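Local coordinates for 3-oxoacyl-[acyl-carrier-protein] synthase, mitochondrial (PDB 2IX4) that catalyses the condensation steps of mitochondrial fatty acid synthesis, adding two carbons from malonyl-ACP to a growing acyl chain, at residues R1-V5 with I193-D199; A92-D97 with H161-Y166; R115-G121 with A198-G204. One frame throughout, in Å; residues are numbered along the deposited sequence.

The three contacts tie together the N-terminal half of the ketosynthase fold. Contact 3 is the buried one of the three, a pairing of parallel strands built on backbone hydrogen bonds. Contact 2 packs two helices over the Val118 and Ile120 side of that sheet, apolar within and polar toward its rim, with Val162 touching both residues. Contact 1 lies nearer the surface, about 10 Å from contact 3 between centres, where charge dominates and helix 181-195 turns into strand 200-207. Contacts 1 and 3 share Ala198 and Asp199, and the Asp199 carboxylate pairs with both Arg1 and Arg115. Contacts 1 and 2 do not touch, though both reach the second subunit.

Contact 1 of 3, residues R1-V5 with I193-D199; sequences RRVVV and IQFGDAD
The carbonyl oxygen of Ile193 is held by two nitrogens of Arg1 at once. Arg1 NH2 stands 2.7 Å from Ile193 O, in the carbonyl plane and on a lone pair, while Arg1 NE approaches the same oxygen at 2.9 Å, almost in line with the C=O bond. This oxygen belongs to the last turn of helix 181-195, which ends in a Schellman motif with Gly196, at positive phi, as C-prime residue; the arginine thus covers the C-terminal end of the helix, and Gly196 CA lies over one face of its guanidinium. The Arg1 chain doubles back to get there, NE turned in beside CB (chi3 -55°). At the guanidinium edge a salt bridge runs from Arg1 NH2 to Asp199 OD1, 3.2 Å, the two planes 43° apart; Arg115 is a second partner of this carboxylate. Next to the charged group, Val3 at the start of strand 3-12 sets CG2 against Ile193 CG2 at 3.9 Å, and strand 251-259 adds Leu257 to this apolar patch. Gln194, whose OE1 bonds to Arg191, packs its CG 3.8 Å from Val3 CG2. One water bridges the segments, donating to Arg1 O and accepting from Gln194 NE2 at 2.8 Å.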
# COMPACT_ATOMS: atom_id res chain seq x y z
N ARG A 1 -0.59 15.22 -20.79
CA ARG A 1 -1.71 15.76 -19.97
C ARG A 1 -1.18 16.32 -18.66
O ARG A 1 -0.34 15.70 -18.00
CB ARG A 1 -2.77 14.68 -19.69
CG ARG A 1 -3.01 13.71 -20.84
CD ARG A 1 -4.44 13.20 -20.91
NE ARG A 1 -4.92 12.58 -19.67
CZ ARG A 1 -6.20 12.44 -19.36
NH1 ARG A 1 -7.14 12.86 -20.19
NH2 ARG A 1 -6.55 11.88 -18.21
N ARG A 2 -1.67 17.50 -18.30
CA ARG A 2 -1.24 18.18 -17.08
C ARG A 2 -2.25 17.94 -15.95
O ARG A 2 -3.44 17.75 -16.20
CB ARG A 2 -1.06 19.68 -17.33
CG ARG A 2 -0.03 19.99 -18.40
CD ARG A 2 -0.15 21.43 -18.87
NE ARG A 2 0.47 22.37 -17.94
CZ ARG A 2 0.53 23.68 -18.13
NH1 ARG A 2 -0.00 24.23 -19.22
NH2 ARG A 2 1.11 24.46 -17.23
N VAL A 3 -1.75 17.95 -14.72
CA VAL A 3 -2.55 17.62 -13.55
C VAL A 3 -2.59 18.80 -12.58
O VAL A 3 -1.55 19.31 -12.16
CB VAL A 3 -2.02 16.35 -12.82
CG1 VAL A 3 -2.89 15.99 -11.63
CG2 VAL A 3 -1.93 15.17 -13.80
N VAL A 4 -3.81 19.24 -12.25
CA VAL A 4 -3.99 20.37 -11.34
C VAL A 4 -4.78 19.98 -10.09
O VAL A 4 -5.44 18.94 -10.06
CB VAL A 4 -4.66 21.60 -12.04
CG1 VAL A 4 -3.78 22.14 -13.16
CG2 VAL A 4 -6.06 21.26 -12.55
N VAL A 5 -4.69 20.82 -9.07
CA VAL A 5 -5.37 20.60 -7.80
C VAL A 5 -6.58 21.52 -7.74
O VAL A 5 -6.44 22.74 -7.86
CB VAL A 5 -4.44 20.86 -6.60
CG1 VAL A 5 -5.15 20.60 -5.29
CG2 VAL A 5 -3.18 20.01 -6.71
N ILE A 193 -3.73 9.96 -13.99
CA ILE A 193 -4.37 11.02 -14.78
C ILE A 193 -3.53 11.34 -16.02
O ILE A 193 -4.07 11.51 -17.12
CB ILE A 193 -4.64 12.30 -13.94
CG1 ILE A 193 -5.58 11.98 -12.77
CG2 ILE A 193 -5.24 13.42 -14.81
CD1 ILE A 193 -5.64 13.05 -11.69
N GLN A 194 -2.22 11.41 -15.84
CA GLN A 194 -1.28 11.66 -16.93
C GLN A 194 -1.42 10.62 -18.04
O GLN A 194 -1.50 10.98 -19.22
CB GLN A 194 0.17 11.70 -16.42
CG GLN A 194 0.55 12.99 -15.71
CD GLN A 194 1.87 12.88 -14.95
OE1 GLN A 194 2.21 11.84 -14.40
NE2 GLN A 194 2.62 13.98 -14.92
N PHE A 195 -1.44 9.34 -17.66
CA PHE A 195 -1.56 8.24 -18.62
C PHE A 195 -2.95 8.14 -19.25
O PHE A 195 -3.09 7.66 -20.37
CB PHE A 195 -1.20 6.91 -17.97
CG PHE A 195 -0.96 5.80 -18.96
CD1 PHE A 195 0.31 5.60 -19.51
CD2 PHE A 195 -1.99 4.94 -19.33
CE1 PHE A 195 0.54 4.57 -20.42
CE2 PHE A 195 -1.77 3.90 -20.24
CZ PHE A 195 -0.50 3.72 -20.78
N GLY A 196 -3.97 8.60 -18.53
CA GLY A 196 -5.35 8.57 -19.04
C GLY A 196 -6.26 7.56 -18.36
O GLY A 196 -7.38 7.32 -18.82
N ASP A 197 -5.78 6.96 -17.26
CA ASP A 197 -6.56 6.00 -16.47
C ASP A 197 -7.77 6.66 -15.81
O ASP A 197 -8.78 5.99 -15.53
CB ASP A 197 -5.69 5.37 -15.38
CG ASP A 197 -4.52 4.57 -15.94
OD1 ASP A 197 -4.73 3.69 -16.80
OD2 ASP A 197 -3.38 4.82 -15.51
N ALA A 198 -7.66 7.96 -15.55
CA ALA A 198 -8.72 8.75 -14.92
C ALA A 198 -8.61 10.21 -15.32
O ALA A 198 -7.56 10.66 -15.78
CB ALA A 198 -8.64 8.61 -13.40
N ASP A 199 -9.70 10.95 -15.13
CA ASP A 199 -9.69 12.40 -15.34
C ASP A 199 -9.65 13.14 -14.00
O ASP A 199 -9.21 14.29 -13.95
CB ASP A 199 -10.92 12.84 -16.14
CG ASP A 199 -10.85 12.40 -17.59
OD1 ASP A 199 -9.73 12.26 -18.14
OD2 ASP A 199 -11.93 12.20 -18.19
O HOH W 1 2.03 16.44 -16.18

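Contact 2 of 3, residues A92-D97 with H161-Y166; sequences AVCAAD and HVSMKY
Apolar contact centres on Val93 and Val162, whose side chains reach past one another from opposing helices with their CG2 atoms 4.0 Å apart. Val162 also straddles a small residue: both its methyls reach Ala96 CB, CG2 at 4.0 Å. The other branch of Val93, CG1, set anti to the backbone N (chi1 173°), meets Lys165 CD at 3.9 Å, while its CG2 borders His161 CB. Segments 92-97 and 161-166, on helices 87-102 and 157-166, cross at -49° with axes 10.1 Å apart at closest approach, part of an outer helical layer over one sheet of the thiolase-like fold: Val162 rests on Val118 and Ile120, and Ala96 on Val254. The polar contact lies at the side of this layer. Tyr166 OH donates to the anti lone pair of Asp97 OD2, 2.7 Å away, and carboxylate and ring are nearly coplanar, 20° apart. Asp97 OD1 has its own salt-bridge partner, Arg101. A phenylalanine in place of Tyr166 would probably cost Asp97 OD2 its bond across the two helices. Lys165 NZ, 5.0 Å from Asp97 OD2 and not in contact, may add a weak favourable charge interaction, while Lys165 CG sits over the centre of one face of the Tyr166 ring.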
# COMPACT_ATOMS: atom_id res chain seq x y z
N ALA A 92 -10.29 9.95 6.55
CA ALA A 92 -10.15 10.06 5.11
C ALA A 92 -11.47 10.46 4.45
O ALA A 92 -11.48 11.30 3.57
CB ALA A 92 -9.64 8.75 4.52
N VAL A 93 -12.56 9.85 4.90
CA VAL A 93 -13.88 10.17 4.36
C VAL A 93 -14.24 11.62 4.68
O VAL A 93 -14.72 12.35 3.81
CB VAL A 93 -14.98 9.18 4.86
CG1 VAL A 93 -16.37 9.64 4.42
CG2 VAL A 93 -14.69 7.78 4.33
N CYS A 94 -13.98 12.04 5.92
CA CYS A 94 -14.19 13.43 6.35
C CYS A 94 -13.41 14.41 5.46
O CYS A 94 -13.98 15.38 4.95
CB CYS A 94 -13.78 13.59 7.81
SG CYS A 94 -13.95 15.27 8.46
N ALA A 95 -12.12 14.14 5.28
CA ALA A 95 -11.25 14.97 4.46
C ALA A 95 -11.64 14.94 2.98
O ALA A 95 -11.61 15.97 2.30
CB ALA A 95 -9.80 14.56 4.64
N ALA A 96 -12.00 13.76 2.48
CA ALA A 96 -12.40 13.59 1.08
C ALA A 96 -13.67 14.37 0.78
O ALA A 96 -13.80 14.97 -0.28
CB ALA A 96 -12.57 12.13 0.73
N ASP A 97 -14.61 14.37 1.73
CA ASP A 97 -15.87 15.10 1.58
C ASP A 97 -15.64 16.61 1.48
O ASP A 97 -16.31 17.28 0.69
CB ASP A 97 -16.81 14.80 2.75
CG ASP A 97 -18.23 15.26 2.48
OD1 ASP A 97 -18.67 16.24 3.12
OD2 ASP A 97 -18.90 14.66 1.60
N HIS A 161 -14.06 2.93 0.91
CA HIS A 161 -15.19 3.65 1.51
C HIS A 161 -15.49 4.97 0.82
O HIS A 161 -16.66 5.35 0.70
CB HIS A 161 -14.95 3.87 3.00
CG HIS A 161 -15.12 2.63 3.82
ND1 HIS A 161 -16.27 2.36 4.53
CD2 HIS A 161 -14.29 1.58 4.04
CE1 HIS A 161 -16.13 1.20 5.16
NE2 HIS A 161 -14.94 0.71 4.87
N VAL A 162 -14.45 5.67 0.37
CA VAL A 162 -14.62 6.92 -0.38
C VAL A 162 -15.29 6.65 -1.74
O VAL A 162 -16.28 7.29 -2.08
CB VAL A 162 -13.28 7.70 -0.54
CG1 VAL A 162 -13.43 8.90 -1.47
CG2 VAL A 162 -12.77 8.16 0.83
N SER A 163 -14.75 5.69 -2.50
CA SER A 163 -15.31 5.33 -3.80
C SER A 163 -16.77 4.90 -3.70
O SER A 163 -17.60 5.31 -4.52
CB SER A 163 -14.49 4.22 -4.46
OG SER A 163 -14.47 3.06 -3.66
N MET A 164 -17.08 4.09 -2.69
CA MET A 164 -18.46 3.64 -2.42
C MET A 164 -19.41 4.79 -2.13
O MET A 164 -20.54 4.81 -2.64
CB MET A 164 -18.49 2.68 -1.23
CG MET A 164 -18.16 1.23 -1.55
SD MET A 164 -18.14 0.20 -0.06
CE MET A 164 -19.84 0.34 0.49
N LYS A 165 -18.97 5.75 -1.31
CA LYS A 165 -19.82 6.85 -0.89
C LYS A 165 -20.28 7.72 -2.07
O LYS A 165 -21.43 8.16 -2.12
CB LYS A 165 -19.12 7.72 0.17
CG LYS A 165 -19.99 8.83 0.76
CD LYS A 165 -19.29 9.55 1.90
CE LYS A 165 -20.04 10.82 2.33
NZ LYS A 165 -21.40 10.52 2.87
N TYR A 166 -19.38 7.93 -3.03
CA TYR A 166 -19.63 8.85 -4.13
C TYR A 166 -19.86 8.16 -5.48
O TYR A 166 -20.19 8.81 -6.47
CB TYR A 166 -18.49 9.88 -4.22
CG TYR A 166 -18.24 10.59 -2.92
CD1 TYR A 166 -17.19 10.21 -2.08
CD2 TYR A 166 -19.07 11.63 -2.50
CE1 TYR A 166 -16.97 10.85 -0.87
CE2 TYR A 166 -18.85 12.29 -1.30
CZ TYR A 166 -17.80 11.89 -0.49
OH TYR A 166 -17.58 12.53 0.71

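Contact 3 of 3, residues R115-G121 with A198-G204; sequences RTGVSIG and ADVMVAG
Two neighbouring parallel strands, 116-122 and 200-207, form this contact in the sheet of the N-terminal half of the thiolase-like fold; over 116-121 and 200-204 their axes are nearly parallel and come within 4.4 Å. Backbone hydrogen bonds pass back and forth in the usual parallel pattern: Gly117 N to Val200 O, Val202 N to Gly117 O at 2.9 Å, Ser119 N to Val202 O at 2.8 Å, Gly204 N to Ser119 O, and Gly121 N to Gly204 O. At the entrance to the pair, Arg115 O takes two donors, Asp199 N and Val200 N. The Arg115 side chain closes this end: coiled, with CD beside CA (chi2 -60°) and NE beside CB (chi3 -73°), it comes back over Ala198 CA and forms a two-pronged salt bridge with the Asp199 carboxylate, Arg115 NE to Asp199 OD2 at 3.2 Å and Arg115 NH2 to Asp199 OD1 at 3.0 Å. Both nitrogens come from above the carboxylate plane, and guanidinium and carboxylate stand 78° apart. Arg115 NH2 also bonds to Gly196 O. On the face bearing Met201, its folded chain lies across Gly117, which, lacking a side chain, lets Met201 SD lie 3.5 Å from Gly117 CA; Met201 CE ends 3.8 Å from Ser119 CB. On the other face Thr116 and Val200 run alongside one another, and Ile120 CD1 meets Val202 CG1 at 4.3 Å. Gly204 takes a backbone conformation accessible mainly to glycine. The hydroxyl of Ser119 is held by His173 and Ser185. Helix 181-195 covers the Met201 and Ala203 face through Ala189 and Met192, helix 157-166 lies on Val118 and Ile120 of the other face, and strand 251-259 continues the sheet beyond 200-207 in the antiparallel direction.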
# COMPACT_ATOMS: atom_id res chain seq x y z
N ARG A 115 -14.97 8.00 -14.56
CA ARG A 115 -13.69 8.67 -14.83
C ARG A 115 -13.04 9.26 -13.58
O ARG A 115 -11.99 9.91 -13.67
CB ARG A 115 -13.85 9.73 -15.93
CG ARG A 115 -14.07 9.16 -17.33
CD ARG A 115 -12.90 8.28 -17.78
NE ARG A 115 -11.70 9.05 -18.11
CZ ARG A 115 -10.50 8.52 -18.35
NH1 ARG A 115 -10.31 7.21 -18.29
NH2 ARG A 115 -9.47 9.31 -18.65
N THR A 116 -13.66 9.03 -12.42
CA THR A 116 -13.13 9.48 -11.13
C THR A 116 -12.66 8.30 -10.29
O THR A 116 -13.42 7.38 -10.02
CB THR A 116 -14.20 10.27 -10.34
OG1 THR A 116 -14.74 11.30 -11.17
CG2 THR A 116 -13.59 10.89 -9.07
N GLY A 117 -11.40 8.35 -9.87
CA GLY A 117 -10.84 7.31 -9.01
C GLY A 117 -10.45 7.81 -7.63
O GLY A 117 -10.61 8.99 -7.31
N VAL A 118 -9.93 6.90 -6.81
CA VAL A 118 -9.53 7.21 -5.44
C VAL A 118 -8.20 6.53 -5.13
O VAL A 118 -8.02 5.35 -5.44
CB VAL A 118 -10.60 6.75 -4.41
CG1 VAL A 118 -10.27 7.26 -3.02
CG2 VAL A 118 -12.00 7.24 -4.82
N SER A 119 -7.28 7.29 -4.54
CA SER A 119 -5.99 6.76 -4.08
C SER A 119 -5.62 7.37 -2.73
O SER A 119 -4.86 8.34 -2.65
CB SER A 119 -4.89 7.03 -5.11
OG SER A 119 -3.68 6.37 -4.75
N ILE A 120 -6.17 6.79 -1.66
CA ILE A 120 -5.91 7.25 -0.30
C ILE A 120 -5.35 6.09 0.50
O ILE A 120 -6.07 5.13 0.80
CB ILE A 120 -7.19 7.81 0.38
CG1 ILE A 120 -7.79 8.95 -0.45
CG2 ILE A 120 -6.90 8.27 1.82
CD1 ILE A 120 -9.21 9.33 -0.05
N GLY A 121 -4.07 6.17 0.85
CA GLY A 121 -3.42 5.10 1.59
C GLY A 121 -3.33 5.36 3.08
O GLY A 121 -3.38 6.51 3.52
N ALA A 198 -7.66 7.96 -15.55
CA ALA A 198 -8.72 8.75 -14.92
C ALA A 198 -8.61 10.21 -15.32
O ALA A 198 -7.56 10.66 -15.78
CB ALA A 198 -8.64 8.61 -13.40
N ASP A 199 -9.70 10.95 -15.13
CA ASP A 199 -9.69 12.40 -15.34
C ASP A 199 -9.65 13.14 -14.00
O ASP A 199 -9.21 14.29 -13.95
CB ASP A 199 -10.92 12.84 -16.14
CG ASP A 199 -10.85 12.40 -17.59
OD1 ASP A 199 -9.73 12.26 -18.14
OD2 ASP A 199 -11.93 12.20 -18.19
N VAL A 200 -10.15 12.49 -12.95
CA VAL A 200 -10.18 13.04 -11.59
C VAL A 200 -9.74 11.96 -10.61
O VAL A 200 -10.18 10.82 -10.71
CB VAL A 200 -11.61 13.51 -11.19
CG1 VAL A 200 -11.61 14.13 -9.79
CG2 VAL A 200 -12.19 14.49 -12.20
N MET A 201 -8.86 12.32 -9.68
CA MET A 201 -8.46 11.41 -8.62
C MET A 201 -8.57 12.09 -7.25
O MET A 201 -8.06 13.20 -7.05
CB MET A 201 -7.03 10.90 -8.83
CG MET A 201 -6.84 9.93 -9.99
SD MET A 201 -7.61 8.31 -9.80
CE MET A 201 -6.62 7.59 -8.48
N VAL A 202 -9.23 11.40 -6.33
CA VAL A 202 -9.30 11.81 -4.94
C VAL A 202 -8.18 11.08 -4.21
O VAL A 202 -8.25 9.87 -4.01
CB VAL A 202 -10.68 11.46 -4.32
CG1 VAL A 202 -10.81 12.04 -2.93
CG2 VAL A 202 -11.81 11.96 -5.22
N ALA A 203 -7.13 11.82 -3.84
CA ALA A 203 -5.88 11.20 -3.38
C ALA A 203 -5.33 11.81 -2.10
O ALA A 203 -5.54 12.99 -1.82
CB ALA A 203 -4.83 11.27 -4.49
N GLY A 204 -4.62 11.00 -1.33
CA GLY A 204 -3.99 11.48 -0.10
C GLY A 204 -3.57 10.39 0.86
O GLY A 204 -3.18 9.29 0.46